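Local coordinates for protein dual function macrocyclase-peptidase POPB (Galerina marginata, PDB 5N4B) that cleaves peptides after proline residues and forms a macrocycle from a trimmed 25-residue intermediate during biosynthesis of the amanitin toxins, at residues Q60-Q65 with W716-R721; L689-K694 with N708-A713; I172-T177 with K213-Q218. The protein carries 1 engineered substitution. All coordinates share one frame; numbering follows the deposited sequence. Where two conformers were deposited one is given.

Interaction 1. Residues Q60-Q65 with W716-R721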
loop_
_atom_site.group_PDB
_atom_site.type_symbol
_atom_site.label_atom_id
_atom_site.label_comp_id
_atom_site.label_asym_id
_atom_site.label_seq_id
_atom_site.Cartn_x
_atom_site.Cartn_y
_atom_site.Cartn_z
ATOM N N GLN A 60 7.787 -24.189 -11.533
ATOM C CA GLN A 60 9.023 -24.473 -10.818
ATOM C C GLN A 60 9.977 -25.308 -11.664
ATOM O O GLN A 60 11.187 -25.082 -11.623
ATOM C CB GLN A 60 8.754 -25.213 -9.508
ATOM C CG GLN A 60 10.027 -25.414 -8.672
ATOM C CD GLN A 60 10.627 -24.115 -8.290
ATOM O OE1 GLN A 60 9.987 -23.294 -7.600
ATOM N NE2 GLN A 60 11.827 -23.858 -8.765
ATOM N N SER A 61 9.451 -26.242 -12.460
ATOM C CA SER A 61 10.306 -27.016 -13.350
ATOM C C SER A 61 11.028 -26.084 -14.338
ATOM O O SER A 61 12.198 -26.302 -14.691
ATOM C CB SER A 61 9.499 -28.092 -14.078
ATOM O OG SER A 61 10.298 -28.737 -15.054
ATOM N N TYR A 62 10.338 -25.077 -14.856
ATOM C CA TYR A 62 10.967 -24.140 -15.776
ATOM C C TYR A 62 12.057 -23.343 -15.069
ATOM O O TYR A 62 13.183 -23.241 -15.571
ATOM C CB TYR A 62 9.936 -23.181 -16.380
ATOM C CG TYR A 62 10.514 -22.312 -17.450
ATOM C CD1 TYR A 62 10.739 -22.827 -18.684
ATOM C CD2 TYR A 62 10.844 -20.994 -17.243
ATOM C CE1 TYR A 62 11.274 -22.095 -19.692
ATOM C CE2 TYR A 62 11.434 -20.251 -18.273
ATOM C CZ TYR A 62 11.637 -20.821 -19.482
ATOM O OH TYR A 62 12.192 -20.104 -20.549
ATOM N N LEU A 63 11.740 -22.785 -13.914
ATOM C CA LEU A 63 12.718 -22.022 -13.150
ATOM C C LEU A 63 13.941 -22.864 -12.777
ATOM O O LEU A 63 15.058 -22.329 -12.725
ATOM C CB LEU A 63 12.031 -21.420 -11.911
ATOM C CG LEU A 63 10.897 -20.404 -12.247
ATOM C CD1 LEU A 63 10.053 -20.184 -10.984
ATOM C CD2 LEU A 63 11.435 -19.129 -12.807
ATOM N N ASP A 64 13.733 -24.161 -12.496
ATOM C CA ASP A 64 14.841 -25.071 -12.160
ATOM C C ASP A 64 15.875 -25.171 -13.256
ATOM O O ASP A 64 17.027 -25.533 -12.959
ATOM C CB ASP A 64 14.305 -26.497 -11.950
ATOM C CG ASP A 64 13.581 -26.716 -10.637
ATOM O OD1 ASP A 64 13.707 -25.884 -9.727
ATOM O OD2 ASP A 64 12.870 -27.770 -10.530
ATOM N N GLN A 65 15.525 -24.866 -14.497
ATOM C CA GLN A 65 16.460 -24.877 -15.625
ATOM C C GLN A 65 17.444 -23.715 -15.586
ATOM O O GLN A 65 18.465 -23.781 -16.273
ATOM C CB GLN A 65 15.712 -24.813 -16.960
ATOM C CG GLN A 65 14.710 -25.951 -17.189
ATOM C CD GLN A 65 13.880 -25.774 -18.482
ATOM O OE1 GLN A 65 12.816 -26.385 -18.618
ATOM N NE2 GLN A 65 14.362 -24.946 -19.423
ATOM N N TRP A 716 12.902 -11.956 -10.769
ATOM C CA TRP A 716 13.894 -11.190 -11.510
ATOM C C TRP A 716 14.761 -12.113 -12.357
ATOM O O TRP A 716 15.201 -11.729 -13.448
ATOM C CB TRP A 716 14.733 -10.314 -10.567
ATOM C CG TRP A 716 13.922 -9.308 -9.812
ATOM C CD1 TRP A 716 13.843 -9.171 -8.447
ATOM C CD2 TRP A 716 13.049 -8.315 -10.364
ATOM N NE1 TRP A 716 12.986 -8.150 -8.129
ATOM C CE2 TRP A 716 12.464 -7.621 -9.281
ATOM C CE3 TRP A 716 12.704 -7.954 -11.666
ATOM C CZ2 TRP A 716 11.562 -6.571 -9.459
ATOM C CZ3 TRP A 716 11.804 -6.918 -11.845
ATOM C CH2 TRP A 716 11.248 -6.233 -10.754
ATOM N N GLY A 717 14.987 -13.337 -11.899
ATOM C CA GLY A 717 15.701 -14.307 -12.733
ATOM C C GLY A 717 14.907 -14.715 -13.958
ATOM O O GLY A 717 15.463 -14.862 -15.059
ATOM N N PHE A 718 13.607 -14.870 -13.788
ATOM C CA PHE A 718 12.735 -15.167 -14.926
ATOM C C PHE A 718 12.823 -14.054 -15.949
ATOM O O PHE A 718 12.962 -14.295 -17.147
ATOM C CB PHE A 718 11.306 -15.386 -14.456
ATOM C CG PHE A 718 10.317 -15.619 -15.586
ATOM C CD1 PHE A 718 10.093 -16.913 -16.007
ATOM C CD2 PHE A 718 9.643 -14.589 -16.162
ATOM C CE1 PHE A 718 9.209 -17.200 -17.053
ATOM C CE2 PHE A 718 8.745 -14.848 -17.206
ATOM C CZ PHE A 718 8.529 -16.141 -17.630
ATOM N N ILE A 719 12.717 -12.818 -15.480
ATOM C CA ILE A 719 12.801 -11.685 -16.376
ATOM C C ILE A 719 14.156 -11.671 -17.067
ATOM O O ILE A 719 14.247 -11.473 -18.280
ATOM C CB ILE A 719 12.519 -10.381 -15.621
ATOM C CG1 ILE A 719 11.023 -10.242 -15.307
ATOM C CG2 ILE A 719 13.010 -9.183 -16.440
ATOM C CD1 ILE A 719 10.694 -9.164 -14.339
ATOM N N ALA A 720 15.246 -11.846 -16.309
ATOM C CA ALA A 720 16.576 -11.765 -16.907
ATOM C C ALA A 720 16.757 -12.793 -18.011
ATOM O O ALA A 720 17.250 -12.474 -19.107
ATOM C CB ALA A 720 17.665 -11.945 -15.855
ATOM N N ARG A 721 16.343 -14.026 -17.760
ATOM C CA ARG A 721 16.475 -15.068 -18.788
ATOM C C ARG A 721 15.588 -14.760 -19.989
ATOM O O ARG A 721 16.025 -14.900 -21.137
ATOM C CB ARG A 721 16.146 -16.441 -18.207
ATOM C CG ARG A 721 16.151 -17.484 -19.289
ATOM C CD ARG A 721 16.516 -18.849 -18.824
ATOM N NE ARG A 721 17.927 -18.897 -18.452
ATOM C CZ ARG A 721 18.571 -20.034 -18.259
ATOM N NH1 ARG A 721 19.849 -20.030 -17.890
ATOM N NH2 ARG A 721 17.915 -21.175 -18.422
HETATM O O HOH W 1 21.161 -22.030 -16.306
#

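Interaction 2. Residues L689-K694 with N708-A713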
loop_
_atom_site.group_PDB
_atom_site.type_symbol
_atom_site.label_atom_id
_atom_site.label_comp_id
_atom_site.label_asym_id
_atom_site.label_seq_id
_atom_site.Cartn_x
_atom_site.Cartn_y
_atom_site.Cartn_z
ATOM N N LEU A 689 3.319 -18.907 -17.569
ATOM C CA LEU A 689 3.402 -19.700 -16.350
ATOM C C LEU A 689 2.749 -18.985 -15.171
ATOM O O LEU A 689 2.577 -17.751 -15.187
ATOM C CB LEU A 689 4.847 -19.933 -15.943
ATOM C CG LEU A 689 5.708 -20.563 -17.017
ATOM C CD1 LEU A 689 7.153 -20.565 -16.549
ATOM C CD2 LEU A 689 5.213 -21.935 -17.361
ATOM N N ILE A 690 2.363 -19.742 -14.140
ATOM C CA ILE A 690 1.825 -19.166 -12.907
ATOM C C ILE A 690 2.396 -19.894 -11.702
ATOM O O ILE A 690 2.466 -21.135 -11.673
ATOM C CB ILE A 690 0.277 -19.132 -12.878
ATOM C CG1 ILE A 690 -0.214 -18.425 -11.613
ATOM C CG2 ILE A 690 -0.311 -20.554 -12.980
ATOM C CD1 ILE A 690 -1.705 -18.105 -11.703
ATOM N N LYS A 691 2.811 -19.099 -10.704
ATOM C CA LYS A 691 3.217 -19.566 -9.383
ATOM C C LYS A 691 2.094 -19.276 -8.406
ATOM O O LYS A 691 1.487 -18.202 -8.448
ATOM C CB LYS A 691 4.448 -18.798 -8.908
ATOM C CG LYS A 691 5.708 -19.264 -9.464
ATOM C CD LYS A 691 6.878 -18.409 -8.918
ATOM C CE LYS A 691 7.034 -18.498 -7.412
ATOM N NZ LYS A 691 8.235 -17.783 -6.860
ATOM N N ILE A 692 1.849 -20.207 -7.486
ATOM C CA ILE A 692 0.716 -20.150 -6.574
ATOM C C ILE A 692 1.246 -20.493 -5.192
ATOM O O ILE A 692 1.507 -21.670 -4.897
ATOM C CB ILE A 692 -0.415 -21.101 -6.978
ATOM C CG1 ILE A 692 -0.848 -20.791 -8.426
ATOM C CG2 ILE A 692 -1.565 -20.920 -5.991
ATOM C CD1 ILE A 692 -1.539 -21.874 -9.195
ATOM N N ASP A 693 1.388 -19.496 -4.335
ATOM C CA ASP A 693 1.845 -19.755 -2.971
ATOM C C ASP A 693 0.667 -20.268 -2.157
ATOM O O ASP A 693 -0.319 -19.551 -2.001
ATOM C CB ASP A 693 2.435 -18.482 -2.374
ATOM C CG ASP A 693 3.077 -18.701 -0.984
ATOM O OD1 ASP A 693 2.715 -19.667 -0.282
ATOM O OD2 ASP A 693 3.950 -17.899 -0.580
ATOM N N LYS A 694 0.774 -21.483 -1.617
ATOM C CA LYS A 694 -0.366 -22.132 -0.953
ATOM C C LYS A 694 -0.403 -21.914 0.557
ATOM O O LYS A 694 -1.294 -22.444 1.215
ATOM C CB LYS A 694 -0.401 -23.595 -1.352
ATOM C CG LYS A 694 -0.837 -23.676 -2.831
ATOM C CD LYS A 694 -0.973 -25.054 -3.367
ATOM C CE LYS A 694 -1.680 -24.997 -4.707
ATOM N NZ LYS A 694 -1.697 -26.346 -5.279
ATOM N N ASN A 708 10.306 -14.292 0.731
ATOM C CA ASN A 708 10.326 -13.080 -0.088
ATOM C C ASN A 708 11.589 -13.036 -0.943
ATOM O O ASN A 708 11.542 -12.723 -2.139
ATOM C CB ASN A 708 10.175 -11.841 0.783
ATOM C CG ASN A 708 8.731 -11.590 1.186
ATOM O OD1 ASN A 708 7.805 -12.011 0.498
ATOM N ND2 ASN A 708 8.537 -10.887 2.296
ATOM N N VAL A 709 12.746 -13.400 -0.367
ATOM C CA VAL A 709 13.999 -13.396 -1.141
ATOM C C VAL A 709 13.950 -14.423 -2.250
ATOM O O VAL A 709 14.343 -14.143 -3.403
ATOM C CB VAL A 709 15.191 -13.616 -0.192
ATOM C CG1 VAL A 709 16.454 -13.944 -1.001
ATOM C CG2 VAL A 709 15.395 -12.387 0.707
ATOM N N LYS A 710 13.466 -15.623 -1.938
ATOM C CA LYS A 710 13.383 -16.679 -2.926
ATOM C C LYS A 710 12.457 -16.268 -4.052
ATOM O O LYS A 710 12.789 -16.443 -5.234
ATOM C CB LYS A 710 12.898 -17.961 -2.239
ATOM C CG LYS A 710 13.012 -19.214 -3.086
ATOM C CD LYS A 710 11.807 -19.491 -3.981
ATOM C CE LYS A 710 11.954 -20.840 -4.720
ATOM N NZ LYS A 710 10.814 -21.071 -5.656
ATOM N N ASP A 711 11.313 -15.686 -3.713
ATOM C CA ASP A 711 10.362 -15.258 -4.732
ATOM C C ASP A 711 10.928 -14.123 -5.573
ATOM O O ASP A 711 10.712 -14.099 -6.788
ATOM C CB ASP A 711 9.045 -14.830 -4.103
ATOM C CG ASP A 711 8.203 -16.023 -3.606
ATOM O OD1 ASP A 711 8.460 -17.189 -3.992
ATOM O OD2 ASP A 711 7.343 -15.735 -2.722
ATOM N N ALA A 712 11.686 -13.192 -4.975
ATOM C CA ALA A 712 12.307 -12.130 -5.752
ATOM C C ALA A 712 13.314 -12.705 -6.745
ATOM O O ALA A 712 13.378 -12.281 -7.907
ATOM C CB ALA A 712 12.972 -11.115 -4.816
ATOM N N ALA A 713 14.114 -13.671 -6.313
ATOM C CA ALA A 713 15.072 -14.267 -7.227
ATOM C C ALA A 713 14.378 -14.966 -8.391
ATOM O O ALA A 713 14.838 -14.892 -9.536
ATOM C CB ALA A 713 15.974 -15.230 -6.465
HETATM O O HOH W 2 8.250 -14.992 -7.749
#

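Interaction 3. Residues I172-T177 with K213-Q218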
loop_
_atom_site.group_PDB
_atom_site.type_symbol
_atom_site.label_atom_id
_atom_site.label_comp_id
_atom_site.label_asym_id
_atom_site.label_seq_id
_atom_site.Cartn_x
_atom_site.Cartn_y
_atom_site.Cartn_z
ATOM N N ILE A 172 -7.608 -7.349 18.366
ATOM C CA ILE A 172 -6.846 -6.334 19.089
ATOM C C ILE A 172 -6.717 -6.789 20.524
ATOM O O ILE A 172 -7.710 -7.143 21.187
ATOM C CB ILE A 172 -7.495 -4.949 19.021
ATOM C CG1 ILE A 172 -7.688 -4.506 17.568
ATOM C CG2 ILE A 172 -6.607 -3.969 19.771
ATOM C CD1 ILE A 172 -8.565 -3.234 17.472
ATOM N N TYR A 173 -5.479 -6.766 21.008
ATOM C CA TYR A 173 -5.095 -7.032 22.381
ATOM C C TYR A 173 -4.512 -5.761 22.983
ATOM O O TYR A 173 -4.167 -4.812 22.266
ATOM C CB TYR A 173 -4.061 -8.193 22.473
ATOM C CG TYR A 173 -4.612 -9.477 21.935
ATOM C CD1 TYR A 173 -5.408 -10.282 22.724
ATOM C CD2 TYR A 173 -4.387 -9.854 20.630
ATOM C CE1 TYR A 173 -5.917 -11.439 22.223
ATOM C CE2 TYR A 173 -4.913 -11.024 20.117
ATOM C CZ TYR A 173 -5.678 -11.815 20.938
ATOM O OH TYR A 173 -6.241 -12.977 20.414
ATOM N N VAL A 174 -4.454 -5.724 24.321
ATOM C CA VAL A 174 -3.955 -4.576 25.045
ATOM C C VAL A 174 -3.024 -5.061 26.140
ATOM O O VAL A 174 -3.349 -6.001 26.891
ATOM C CB VAL A 174 -5.080 -3.733 25.666
ATOM C CG1 VAL A 174 -4.519 -2.454 26.361
ATOM C CG2 VAL A 174 -6.149 -3.402 24.632
ATOM N N ARG A 175 -1.902 -4.385 26.263
ATOM C CA ARG A 175 -0.968 -4.671 27.345
ATOM C C ARG A 175 -0.387 -3.391 27.919
ATOM O O ARG A 175 -0.291 -2.362 27.261
ATOM C CB ARG A 175 0.191 -5.615 26.934
ATOM C CG ARG A 175 1.163 -4.946 25.961
ATOM C CD ARG A 175 2.080 -5.929 25.259
ATOM N NE ARG A 175 2.795 -6.765 26.194
ATOM C CZ ARG A 175 2.549 -8.054 26.416
ATOM N NH1 ARG A 175 1.639 -8.747 25.758
ATOM N NH2 ARG A 175 3.242 -8.666 27.352
ATOM N N SER A 176 -0.012 -3.457 29.199
ATOM C CA SER A 176 0.692 -2.361 29.828
ATOM C C SER A 176 2.029 -2.126 29.144
ATOM O O SER A 176 2.734 -3.075 28.778
ATOM C CB SER A 176 0.964 -2.725 31.296
ATOM O OG SER A 176 1.825 -1.729 31.852
ATOM N N THR A 177 2.415 -0.859 29.003
ATOM C CA THR A 177 3.721 -0.524 28.479
ATOM C C THR A 177 4.869 -0.966 29.377
ATOM O O THR A 177 6.028 -0.932 28.942
ATOM C CB THR A 177 3.816 0.972 28.139
ATOM O OG1 THR A 177 3.564 1.818 29.288
ATOM C CG2 THR A 177 2.803 1.272 27.074
ATOM N N LYS A 213 -8.817 6.058 28.107
ATOM C CA LYS A 213 -9.668 5.040 28.706
ATOM C C LYS A 213 -10.005 3.921 27.738
ATOM O O LYS A 213 -10.444 2.853 28.161
ATOM C CB LYS A 213 -10.979 5.695 29.187
ATOM C CG LYS A 213 -10.803 6.714 30.302
ATOM C CD LYS A 213 -12.158 7.252 30.721
ATOM C CE LYS A 213 -12.080 8.124 31.978
ATOM N NZ LYS A 213 -13.394 8.842 32.136
ATOM N N GLY A 214 -9.845 4.161 26.448
ATOM C CA GLY A 214 -10.293 3.192 25.466
ATOM C C GLY A 214 -9.962 3.697 24.080
ATOM O O GLY A 214 -9.407 4.785 23.904
ATOM N N PHE A 215 -10.395 2.921 23.100
ATOM C CA PHE A 215 -10.127 3.245 21.720
ATOM C C PHE A 215 -11.254 2.851 20.798
ATOM O O PHE A 215 -12.026 1.928 21.054
ATOM C CB PHE A 215 -8.817 2.594 21.228
ATOM C CG PHE A 215 -8.737 1.114 21.447
ATOM C CD1 PHE A 215 -9.329 0.240 20.550
ATOM C CD2 PHE A 215 -8.064 0.593 22.534
ATOM C CE1 PHE A 215 -9.269 -1.150 20.757
ATOM C CE2 PHE A 215 -8.022 -0.779 22.733
ATOM C CZ PHE A 215 -8.643 -1.629 21.853
ATOM N N LEU A 216 -11.341 3.594 19.726
ATOM C CA LEU A 216 -12.280 3.302 18.655
ATOM C C LEU A 216 -11.618 2.410 17.624
ATOM O O LEU A 216 -10.420 2.543 17.336
ATOM C CB LEU A 216 -12.780 4.579 17.963
ATOM C CG LEU A 216 -13.619 5.461 18.901
ATOM C CD1 LEU A 216 -12.813 6.597 19.424
ATOM C CD2 LEU A 216 -14.839 5.904 18.281
ATOM N N TYR A 217 -12.415 1.534 17.029
ATOM C CA TYR A 217 -11.992 0.553 16.037
ATOM C C TYR A 217 -13.215 0.112 15.239
ATOM O O TYR A 217 -14.334 0.070 15.758
ATOM C CB TYR A 217 -11.334 -0.646 16.727
ATOM C CG TYR A 217 -12.303 -1.505 17.487
ATOM C CD1 TYR A 217 -12.793 -1.131 18.745
ATOM C CD2 TYR A 217 -12.813 -2.629 16.906
ATOM C CE1 TYR A 217 -13.730 -1.895 19.392
ATOM C CE2 TYR A 217 -13.773 -3.394 17.546
ATOM C CZ TYR A 217 -14.244 -3.013 18.774
ATOM O OH TYR A 217 -15.229 -3.779 19.410
ATOM N N GLN A 218 -12.987 -0.239 13.975
ATOM C CA GLN A 218 -14.044 -0.752 13.115
ATOM C C GLN A 218 -14.087 -2.269 13.205
ATOM O O GLN A 218 -13.059 -2.949 13.092
ATOM C CB GLN A 218 -13.844 -0.330 11.679
ATOM C CG GLN A 218 -14.946 -0.894 10.767
ATOM C CD GLN A 218 -14.893 -0.243 9.428
ATOM O OE1 GLN A 218 -15.746 0.567 9.101
ATOM N NE2 GLN A 218 -13.849 -0.523 8.654
#

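Interaction 1. Residues Q60-Q65 with W716-R721
F718 carries the apolar half of this contact, and it meets L63 first and Y62 further out. Its CB lies 4.1 Å from CD2 of L63. CG stands anti to the backbone N (chi1 177°), which brings the outer part of the ring closer to Y62 and L63 than its base would suggest. The next atom on that flank, CD1 of F718, stays with the same L63 methyl, so CD2 of L63 sits at the ring edge, close to the ring plane. One atom further, CE1 of F718 comes within 4.0 Å of CE2 of Y62, with CD2 of Y62 hardly more distant. The two aromatic side chains cross at about a right angle, and so do those of L63 and F718. F718 and L63 are buried, whereas Y62 is partly exposed, its ring in an edge-to-face stack with W7.

One turn on from F718, R721 supplies the polar part of the contact. Its aliphatic chain bends at chi3 (-69°), and NH2 of R721 gives a weak hydrogen bond to the backbone O of Q65, 3.4 Å away at an N-H...O angle of 133°. Water 1 makes a second link between the same two residues: it accepts from NH1 of R721 at 2.9 Å and donates to O of Q65 at 3.2 Å, so O of Q65 receives both a direct and a water-mediated bond.

In the fold, P687, just ahead of strand 688-693, packs against both Y62 and F718. On another side of helix 705-722, W716 and I719 reach strands 492-495 and 572-577, while A720 packs on helix 510-519. Helix 46-64, from the N-terminal part of the chain, thus lies against the C-terminal helix of the alpha/beta-hydrolase domain.

Interaction 2. Residues L689-K694 with N708-A713
K691 and D711 join the last strand of the alpha/beta-hydrolase sheet to the helix that follows it. Strand 688-693 is the outermost strand on its side of the sheet, helix 705-722 is the C-terminal helix, and the loop between them carries H699 of the charge relay system, although this contact lies at the surface away from the catalytic residues.

The attraction across the contact is a single salt bridge. K691 points from the strand toward the helix, and its chain, extended at chi2 and bent at chi3 (62°), brings NZ of K691 to 2.9 Å from OD1 of D711. The ammonium group approaches from above the carboxylate plane, 47° out of it. The same NZ also pairs with OD2 of D714, its stronger polar partner, one turn further along the helix.

Two pairs of like charges lie close by, and each pair shares an oppositely charged partner. NZ of K691 is 4.3 Å from NZ of K710, but D714 OD2 bridges both ammonium groups, and K710 also donates to Q60. OD2 of D693 is 4.6 Å from OD2 of D711, and there K703 NZ makes a salt bridge to each carboxylate. The alternation of lysines and aspartates would probably favour the charged form of all of them.

On the backbone side, K691 is tied to I656 and V658 of strand 653-659, the neighbouring strand of the sheet, which fixes the root of the long side chain.

The last link is through solvent. Water 2 accepts from NZ of K691 at 2.9 Å and donates to the backbone O of D711 at 2.8 Å, so NZ of K691 reaches D711 directly at the carboxylate and through water at the carbonyl.

Interaction 3. Residues I172-T177 with K213-Q218
I172 lays two methyls against a pair of aromatic residues: its CG2 comes to 3.7 Å from CZ of F215, and its CD1 sits 3.9 Å from CB of Y217. CD1 also leans on CE1 of F215, so the isoleucine touches both aromatic side chains. V174, two residues on along the strand, presents CG2 at the edge of the F215 ring, 3.7 Å from CE2 and near the ring plane. F215 thus inserts its outer end between the two branched side chains, and both slide past it in the opposite direction. A chi1 of 53° sets its CG between the backbone N and the carbonyl carbon, sending the ring toward the other strand.

All four side chains are buried. Y217 turns its OH to D249 and Q246, and A159 of strand 157-164 also packs on F215.

The segments of the two strands run nearly antiparallel (159°) with axes 10.7 Å apart at their closest, joined by side chains alone. They belong to successive four-stranded sheets, 144-201 and 207-254. Such hydrophobic face-to-face packing of adjacent blades is what builds the seven-bladed beta-propeller of prolyl oligopeptidases.

How the interactions relate
Interactions 1 and 2 are neighbours, their centres about 11 Å apart, and share helix 705-722: its later turns meet helix 46-64, its earlier ones strand 688-693. They touch through Y62 and F718, which both pack on L689, and through L63 on K691. Interaction 3 lies in the propeller, its centre about 46 Å from that of interaction 1 and about 36 Å from that of interaction 2. Along the chain, interaction 1 encloses the others, with interaction 3 closing before interaction 2 opens. Helix 46-64, preceding the propeller strands, and helix 705-722, near the C terminus, are therefore joined within the peptidase domain, while the propeller blades form in the long excursion between them.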